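Local coordinates for protein manganese-dependent inorganic pyrophosphatase (Methanocaldococcus jannaschii, PDB 2EB0) that probably hydrolyses diphosphate to two phosphates as a manganese-dependent family II inorganic pyrophosphatase, with two manganese ions bound in each active site, at residues A18-Y23 / T111-L116; R44-M49 / E169-S174; L139-I144 / E177-E182. All blocks are in the same frame, centred on the assembly; numbering follows the deposited sequence.

Contact 1: A18-Y23 / T111-L116; sequences AIVLAY and TVIAEL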
loop_
_atom_site.group_PDB
_atom_site.type_symbol
_atom_site.label_atom_id
_atom_site.label_comp_id
_atom_site.label_asym_id
_atom_site.label_seq_id
_atom_site.Cartn_x
_atom_site.Cartn_y
_atom_site.Cartn_z
ATOM N N ALA B 18 13.608 11.383 5.416
ATOM C CA ALA B 18 14.355 10.376 6.164
ATOM C C ALA B 18 14.822 10.961 7.489
ATOM O O ALA B 18 14.701 10.332 8.540
ATOM C CB ALA B 18 15.564 9.903 5.354
ATOM N N ILE B 19 15.364 12.170 7.422
ATOM C CA ILE B 19 15.871 12.858 8.601
ATOM C C ILE B 19 14.759 13.168 9.604
ATOM O O ILE B 19 14.859 12.825 10.779
ATOM C CB ILE B 19 16.597 14.180 8.187
ATOM C CG1 ILE B 19 17.960 13.850 7.589
ATOM C CG2 ILE B 19 16.750 15.109 9.378
ATOM C CD1 ILE B 19 18.649 15.030 6.969
ATOM N N VAL B 20 13.697 13.805 9.126
ATOM C CA VAL B 20 12.588 14.193 9.984
ATOM C C VAL B 20 11.854 12.995 10.593
ATOM O O VAL B 20 11.567 12.989 11.787
ATOM C CB VAL B 20 11.611 15.109 9.208
ATOM C CG1 VAL B 20 10.481 15.589 10.115
ATOM C CG2 VAL B 20 12.388 16.306 8.650
ATOM N N LEU B 21 11.579 11.968 9.795
ATOM C CA LEU B 21 10.885 10.809 10.339
ATOM C C LEU B 21 11.781 10.092 11.346
ATOM O O LEU B 21 11.312 9.637 12.389
ATOM C CB LEU B 21 10.456 9.851 9.223
ATOM C CG LEU B 21 9.529 8.704 9.651
ATOM C CD1 LEU B 21 8.318 9.264 10.385
ATOM C CD2 LEU B 21 9.081 7.910 8.421
ATOM N N ALA B 22 13.072 10.008 11.040
ATOM C CA ALA B 22 14.027 9.369 11.941
ATOM C C ALA B 22 14.023 10.109 13.274
ATOM O O ALA B 22 14.113 9.497 14.335
ATOM C CB ALA B 22 15.411 9.397 11.342
ATOM N N TYR B 23 13.924 11.430 13.208
ATOM C CA TYR B 23 13.884 12.263 14.408
ATOM C C TYR B 23 12.657 11.911 15.250
ATOM O O TYR B 23 12.752 11.764 16.463
ATOM C CB TYR B 23 13.828 13.740 14.009
ATOM C CG TYR B 23 13.367 14.682 15.097
ATOM C CD1 TYR B 23 14.229 15.090 16.114
ATOM C CD2 TYR B 23 12.067 15.180 15.098
ATOM C CE1 TYR B 23 13.806 15.981 17.113
ATOM C CE2 TYR B 23 11.630 16.065 16.087
ATOM C CZ TYR B 23 12.505 16.461 17.088
ATOM O OH TYR B 23 12.065 17.332 18.062
ATOM N N THR B 111 4.899 16.245 2.911
ATOM C CA THR B 111 3.533 16.690 3.150
ATOM C C THR B 111 2.804 15.706 4.059
ATOM O O THR B 111 2.132 16.108 5.008
ATOM C CB THR B 111 2.745 16.809 1.827
ATOM O OG1 THR B 111 3.391 17.757 0.979
ATOM C CG2 THR B 111 1.309 17.281 2.079
ATOM N N VAL B 112 2.937 14.415 3.764
ATOM C CA VAL B 112 2.303 13.371 4.560
ATOM C C VAL B 112 2.744 13.435 6.025
ATOM O O VAL B 112 1.930 13.334 6.944
ATOM C CB VAL B 112 2.674 11.974 4.037
ATOM C CG1 VAL B 112 1.995 10.905 4.888
ATOM C CG2 VAL B 112 2.281 11.841 2.590
ATOM N N ILE B 113 4.049 13.575 6.228
ATOM C CA ILE B 113 4.616 13.631 7.567
ATOM C C ILE B 113 4.164 14.867 8.331
ATOM O O ILE B 113 3.830 14.787 9.516
ATOM C CB ILE B 113 6.158 13.597 7.500
ATOM C CG1 ILE B 113 6.610 12.262 6.909
ATOM C CG2 ILE B 113 6.759 13.785 8.895
ATOM C CD1 ILE B 113 8.109 12.154 6.706
ATOM N N ALA B 114 4.146 16.004 7.643
ATOM C CA ALA B 114 3.747 17.262 8.251
ATOM C C ALA B 114 2.280 17.244 8.658
ATOM O O ALA B 114 1.910 17.773 9.717
ATOM C CB ALA B 114 4.009 18.418 7.283
ATOM N N GLU B 115 1.439 16.642 7.821
ATOM C CA GLU B 115 0.023 16.593 8.134
ATOM C C GLU B 115 -0.188 15.761 9.383
ATOM O O GLU B 115 -1.052 16.066 10.203
ATOM C CB GLU B 115 -0.785 16.007 6.981
ATOM C CG GLU B 115 -2.233 15.766 7.359
ATOM C CD GLU B 115 -3.056 15.247 6.209
ATOM O OE1 GLU B 115 -2.589 14.320 5.518
ATOM O OE2 GLU B 115 -4.179 15.760 6.001
ATOM N N LEU B 116 0.600 14.706 9.534
ATOM C CA LEU B 116 0.476 13.882 10.723
ATOM C C LEU B 116 0.944 14.690 11.919
ATOM O O LEU B 116 0.361 14.625 13.012
ATOM C CB LEU B 116 1.328 12.624 10.605
ATOM C CG LEU B 116 0.786 11.563 9.652
ATOM C CD1 LEU B 116 1.684 10.334 9.721
ATOM C CD2 LEU B 116 -0.649 11.200 10.059
#
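Leu21 and Ile113 mark the closest backbone approach of the helical segments 18-23 and 111-116, their CA atoms 7.4 Å apart as the two helices run in broadly the same direction. Ile113 does most of the work from its side and spreads both branches over the facing helix. Its longer branch leaves anti to the carbonyl carbon (chi1 -64°) and continues extended, carrying the terminal methyl outward until Ile113 CD1 rests 4.1 Å from Leu21 CB. The shorter branch lies anti to the backbone nitrogen, and Ile113 CG2 stands 4.3 Å from Val20 CG1. A single isoleucine thus bridges two consecutive residues of helix 12-25, meeting a methylene at one and a methyl at the other. Leu21 offers the root of its side chain here, and the same side chain also packs on Ile125. The contact is purely apolar and buried, with distances that suggest easy packing rather than tight interlocking. Helix 134-148 lies against both partners, touching Val20 through Leu140 and Thr111 through Ile144, while Leu124 of the second subunit packs on Glu115 and Leu116. The setting is the alpha/beta DHH domain, in which helix 12-25 follows strand 2-5 of the parallel sheet and helix 109-118 follows strand 100-103. This hydrophobic layer lies close to the metal site: the side chain of Ile113 is about 7 Å from that of the manganese ligand Asp13.

Contact 2: R44-M49 / E169-S174; sequences RKFGVM and EIAGIS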
loop_
_atom_site.group_PDB
_atom_site.type_symbol
_atom_site.label_atom_id
_atom_site.label_comp_id
_atom_site.label_asym_id
_atom_site.label_seq_id
_atom_site.Cartn_x
_atom_site.Cartn_y
_atom_site.Cartn_z
ATOM N N ARG B 44 22.517 22.827 4.085
ATOM C CA ARG B 44 23.361 23.908 4.570
ATOM C C ARG B 44 22.481 25.056 5.091
ATOM O O ARG B 44 22.752 25.641 6.135
ATOM C CB ARG B 44 24.262 24.424 3.445
ATOM C CG ARG B 44 24.988 25.722 3.790
ATOM C CD ARG B 44 25.921 26.185 2.682
ATOM N NE ARG B 44 27.133 25.376 2.599
ATOM C CZ ARG B 44 27.307 24.363 1.758
ATOM N NH1 ARG B 44 26.342 24.022 0.910
ATOM N NH2 ARG B 44 28.455 23.693 1.763
ATOM N N LYS B 45 21.416 25.356 4.362
ATOM C CA LYS B 45 20.531 26.444 4.745
ATOM C C LYS B 45 19.972 26.315 6.153
ATOM O O LYS B 45 19.972 27.282 6.907
ATOM C CB LYS B 45 19.379 26.564 3.745
ATOM C CG LYS B 45 18.448 27.730 4.011
ATOM C CD LYS B 45 17.530 27.947 2.820
ATOM C CE LYS B 45 16.717 29.223 2.954
ATOM N NZ LYS B 45 15.596 29.078 3.907
ATOM N N PHE B 46 19.506 25.126 6.521
ATOM C CA PHE B 46 18.935 24.956 7.846
ATOM C C PHE B 46 19.857 24.355 8.880
ATOM O O PHE B 46 19.404 23.910 9.928
ATOM C CB PHE B 46 17.633 24.159 7.753
ATOM C CG PHE B 46 16.599 24.832 6.912
ATOM C CD1 PHE B 46 16.426 24.474 5.584
ATOM C CD2 PHE B 46 15.847 25.886 7.431
ATOM C CE1 PHE B 46 15.513 25.159 4.773
ATOM C CE2 PHE B 46 14.939 26.572 6.632
ATOM C CZ PHE B 46 14.769 26.209 5.298
ATOM N N GLY B 47 21.153 24.364 8.585
ATOM C CA GLY B 47 22.137 23.830 9.511
ATOM C C GLY B 47 21.872 22.401 9.931
ATOM O O GLY B 47 22.001 22.062 11.100
ATOM N N VAL B 48 21.506 21.565 8.970
ATOM C CA VAL B 48 21.224 20.160 9.225
ATOM C C VAL B 48 22.306 19.284 8.603
ATOM O O VAL B 48 22.694 19.485 7.460
ATOM C CB VAL B 48 19.837 19.765 8.645
ATOM C CG1 VAL B 48 19.603 18.259 8.795
ATOM C CG2 VAL B 48 18.731 20.547 9.375
ATOM N N MET B 49 22.789 18.311 9.361
ATOM C CA MET B 49 23.829 17.402 8.878
ATOM C C MET B 49 23.297 16.388 7.869
ATOM O O MET B 49 22.154 15.937 7.966
ATOM C CB MET B 49 24.465 16.660 10.057
ATOM C CG MET B 49 24.990 17.578 11.161
ATOM S SD MET B 49 26.185 18.810 10.570
ATOM C CE MET B 49 25.126 20.271 10.434
ATOM N N GLU B 169 6.068 29.127 8.553
ATOM C CA GLU B 169 5.849 29.878 9.786
ATOM C C GLU B 169 6.810 29.424 10.878
ATOM O O GLU B 169 7.382 30.247 11.594
ATOM C CB GLU B 169 4.406 29.691 10.264
ATOM C CG GLU B 169 4.108 30.312 11.618
ATOM C CD GLU B 169 2.678 30.069 12.076
ATOM O OE1 GLU B 169 2.344 30.460 13.215
ATOM O OE2 GLU B 169 1.886 29.490 11.302
ATOM N N ILE B 170 6.983 28.111 11.002
ATOM C CA ILE B 170 7.871 27.551 12.013
ATOM C C ILE B 170 9.338 27.763 11.654
ATOM O O ILE B 170 10.151 28.100 12.518
ATOM C CB ILE B 170 7.636 26.032 12.192
ATOM C CG1 ILE B 170 6.176 25.769 12.567
ATOM C CG2 ILE B 170 8.570 25.481 13.263
ATOM C CD1 ILE B 170 5.827 24.303 12.641
ATOM N N ALA B 171 9.665 27.567 10.377
ATOM C CA ALA B 171 11.038 27.709 9.900
ATOM C C ALA B 171 11.470 29.163 9.792
ATOM O O ALA B 171 12.640 29.454 9.535
ATOM C CB ALA B 171 11.193 27.021 8.542
ATOM N N GLY B 172 10.530 30.079 9.985
ATOM C CA GLY B 172 10.868 31.482 9.882
ATOM C C GLY B 172 11.112 31.929 8.452
ATOM O O GLY B 172 11.887 32.849 8.216
ATOM N N ILE B 173 10.463 31.273 7.493
ATOM C CA ILE B 173 10.599 31.638 6.086
ATOM C C ILE B 173 9.405 32.525 5.732
ATOM O O ILE B 173 8.289 32.035 5.533
ATOM C CB ILE B 173 10.576 30.399 5.160
ATOM C CG1 ILE B 173 11.661 29.405 5.570
ATOM C CG2 ILE B 173 10.792 30.836 3.719
ATOM C CD1 ILE B 173 13.061 29.895 5.320
ATOM N N SER B 174 9.650 33.830 5.646
ATOM C CA SER B 174 8.603 34.809 5.355
ATOM C C SER B 174 8.060 34.824 3.928
ATOM O O SER B 174 6.896 35.151 3.715
ATOM C CB SER B 174 9.101 36.212 5.714
ATOM O OG SER B 174 10.275 36.531 4.988
#
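Lys45 and Phe46 sit at a Schellman-type helix end, where helix 37-45 stops, and they face Ala171 and Ile173 at the end of helix 158-171. In the Schellman motif Gly47 is the C-prime residue with positive phi; its N bonds Arg44 O at 3.2 Å, while Val48 N pairs with Leu43 O. The other helix also gives way to a glycine of positive phi, Gly172, after which Ile173 turns back toward Phe46. The CG of Phe46 is anti to its own carbonyl carbon (chi1 -61°), which sends the ring across the gap. Ile173 CD1 meets the ring at its edge, near the ring plane, 4.0 Å from Phe46 CE2, the two side chains crossing at about a right angle. Ala171 CB approaches the same corner obliquely, 4.2 Å from Phe46 CE2. Over one face, displaced toward the rim, lies Lys45 CG of the same segment, 4.0 Å above the plane. The lysine chain, bent at its last torsion, points its ammonium end at the tip of Ile173; the modelled separation there is too short to be trusted. Both helix ends lie near the surface on helix 134-148, Phe46 resting on Ser142 and Ile173 on Leu141. Helix 176-188 closes the group through Phe179, which touches Phe46 and Ile173 and forms a cation-pi pair with Lys45.

Contact 3: L139-I144 / E177-E182; sequences LLLSAI and EEFGME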
loop_
_atom_site.group_PDB
_atom_site.type_symbol
_atom_site.label_atom_id
_atom_site.label_comp_id
_atom_site.label_asym_id
_atom_site.label_seq_id
_atom_site.Cartn_x
_atom_site.Cartn_y
_atom_site.Cartn_z
ATOM N N LEU B 139 13.284 21.804 6.402
ATOM C CA LEU B 139 13.547 20.710 5.464
ATOM C C LEU B 139 12.256 20.209 4.843
ATOM O O LEU B 139 12.197 19.946 3.642
ATOM C CB LEU B 139 14.228 19.521 6.148
ATOM C CG LEU B 139 15.613 19.639 6.778
ATOM C CD1 LEU B 139 16.089 18.225 7.079
ATOM C CD2 LEU B 139 16.602 20.346 5.852
ATOM N N LEU B 140 11.226 20.059 5.669
ATOM C CA LEU B 140 9.939 19.590 5.185
ATOM C C LEU B 140 9.419 20.583 4.165
ATOM O O LEU B 140 8.857 20.203 3.132
ATOM C CB LEU B 140 8.941 19.460 6.334
ATOM C CG LEU B 140 9.205 18.385 7.387
ATOM C CD1 LEU B 140 8.028 18.366 8.378
ATOM C CD2 LEU B 140 9.378 17.024 6.720
ATOM N N LEU B 141 9.607 21.864 4.473
ATOM C CA LEU B 141 9.182 22.943 3.597
ATOM C C LEU B 141 9.904 22.817 2.269
ATOM O O LEU B 141 9.291 22.865 1.209
ATOM C CB LEU B 141 9.516 24.298 4.219
ATOM C CG LEU B 141 9.297 25.501 3.293
ATOM C CD1 LEU B 141 7.904 25.456 2.687
ATOM C CD2 LEU B 141 9.497 26.786 4.092
ATOM N N SER B 142 11.219 22.663 2.340
ATOM C CA SER B 142 12.038 22.535 1.141
ATOM C C SER B 142 11.605 21.316 0.324
ATOM O O SER B 142 11.519 21.374 -0.904
ATOM C CB SER B 142 13.511 22.395 1.527
ATOM O OG SER B 142 13.888 23.428 2.415
ATOM N N ALA B 143 11.333 20.219 1.020
ATOM C CA ALA B 143 10.915 18.987 0.366
ATOM C C ALA B 143 9.627 19.205 -0.412
ATOM O O ALA B 143 9.508 18.768 -1.554
ATOM C CB ALA B 143 10.724 17.874 1.404
ATOM N N ILE B 144 8.664 19.883 0.203
ATOM C CA ILE B 144 7.398 20.141 -0.462
ATOM C C ILE B 144 7.616 20.988 -1.714
ATOM O O ILE B 144 7.154 20.634 -2.799
ATOM C CB ILE B 144 6.395 20.841 0.490
ATOM C CG1 ILE B 144 6.106 19.923 1.691
ATOM C CG2 ILE B 144 5.102 21.143 -0.245
ATOM C CD1 ILE B 144 5.036 20.426 2.638
ATOM N N GLU B 177 7.712 32.039 -2.002
ATOM C CA GLU B 177 7.968 32.225 -3.424
ATOM C C GLU B 177 9.424 32.529 -3.736
ATOM O O GLU B 177 9.972 32.017 -4.709
ATOM C CB GLU B 177 7.083 33.342 -3.978
ATOM C CG GLU B 177 5.612 32.985 -4.009
ATOM C CD GLU B 177 5.361 31.666 -4.714
ATOM O OE1 GLU B 177 5.790 31.523 -5.882
ATOM O OE2 GLU B 177 4.738 30.773 -4.101
ATOM N N GLU B 178 10.045 33.369 -2.917
ATOM C CA GLU B 178 11.448 33.731 -3.118
ATOM C C GLU B 178 12.354 32.544 -2.815
ATOM O O GLU B 178 13.290 32.272 -3.563
ATOM C CB GLU B 178 11.839 34.908 -2.226
ATOM C CG GLU B 178 11.239 36.225 -2.650
ATOM C CD GLU B 178 11.729 37.376 -1.803
ATOM O OE1 GLU B 178 11.378 38.533 -2.117
ATOM O OE2 GLU B 178 12.464 37.123 -0.824
ATOM N N PHE B 179 12.078 31.851 -1.714
ATOM C CA PHE B 179 12.865 30.682 -1.346
ATOM C C PHE B 179 12.719 29.634 -2.447
ATOM O O PHE B 179 13.696 29.003 -2.845
ATOM C CB PHE B 179 12.387 30.121 -0.007
ATOM C CG PHE B 179 13.058 28.836 0.385
ATOM C CD1 PHE B 179 14.405 28.621 0.103
ATOM C CD2 PHE B 179 12.347 27.844 1.053
ATOM C CE1 PHE B 179 15.039 27.427 0.482
ATOM C CE2 PHE B 179 12.968 26.649 1.439
ATOM C CZ PHE B 179 14.318 26.441 1.152
ATOM N N GLY B 180 11.495 29.479 -2.946
ATOM C CA GLY B 180 11.223 28.526 -4.007
ATOM C C GLY B 180 11.993 28.831 -5.280
ATOM O O GLY B 180 12.460 27.916 -5.964
ATOM N N MET B 181 12.133 30.109 -5.609
ATOM C CA MET B 181 12.863 30.467 -6.815
ATOM C C MET B 181 14.288 29.926 -6.701
ATOM O O MET B 181 14.852 29.416 -7.673
ATOM C CB MET B 181 12.884 31.986 -7.009
ATOM C CG MET B 181 13.651 32.427 -8.259
ATOM S SD MET B 181 13.162 31.497 -9.748
ATOM C CE MET B 181 11.618 32.342 -10.196
ATOM N N GLU B 182 14.853 30.031 -5.499
ATOM C CA GLU B 182 16.201 29.546 -5.223
ATOM C C GLU B 182 16.268 28.041 -5.480
ATOM O O GLU B 182 17.171 27.544 -6.155
ATOM C CB GLU B 182 16.568 29.854 -3.771
ATOM C CG GLU B 182 17.847 30.641 -3.640
ATOM C CD GLU B 182 17.878 31.821 -4.586
ATOM O OE1 GLU B 182 17.132 32.792 -4.350
ATOM O OE2 GLU B 182 18.637 31.769 -5.577
#
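Phe179 holds its CG anti to the backbone nitrogen (chi1 174°), which carries the ring from helix 176-188 toward helix 134-148, and Ser142 holds its hydroxyl anti to the carbonyl carbon (chi1 -51°), which puts OG where the rim of that ring arrives. The phenyl group meets the serine by its edge, with the oxygen lying in the ring plane: Ser142 OG is 3.3 Å from Phe179 CZ and 3.5 Å from Phe179 CE2. The serine methylene follows more loosely, Ser142 CB being 4.1 Å from Phe179 CZ. Beside it, Leu141 adds an apolar touch at the same edge, its CG 4.3 Å from Phe179 CE2. The backbones stay well separated, Ser142 CA and Gly180 CA making the nearest pair at 7.9 Å, and Phe179 spans the gap from its side alone. Val42 of helix 37-45 packs on Ser142, and Phe41 of the same helix packs on Phe179, so a third helix lines the junction. The hydroxyl is buried but has a conventional partner: it hydrogen-bonds to Gly138 O, one turn back on its own helix. That bond takes up the hydroxyl proton and probably fixes the rotation of OG, which would turn the oxygen's lone-pair side toward the ring's C-H rim. The approach is consistent with at most a weak, bent C-H...O interaction, since the oxygen sits off the line of either C-H, nearer CZ than CE2. Lys45, in a cation-pi pair with Phe179, could make the slightly positive rim a somewhat better match for the serine oxygen.

Helix 134-148 runs through all of this: it supplies half of contact 3, and its residues pack on both other contacts. Contacts 2 and 3 are nearest neighbours, centres 10 Å apart, with Phe46 CE1 only 3.3 Å from Ser142 OG; that oxygen is therefore in touch with both phenylalanine rings, Phe46 and Phe179. Contact 1, with its centre 16 Å from that of contact 3, joins it through Val20 CG2 and Leu140 CD2, 3.6 Å apart, and reaches contact 2 where Ile19 CD1 lies 3.8 Å from Val48 CG1. The helices also carry manganese ligands, Asp13 on 12-25 and Asp147 on 134-148. A manganese ion lies about 10 Å from the Ile113 side chain and about 12 Å from that of Ser142.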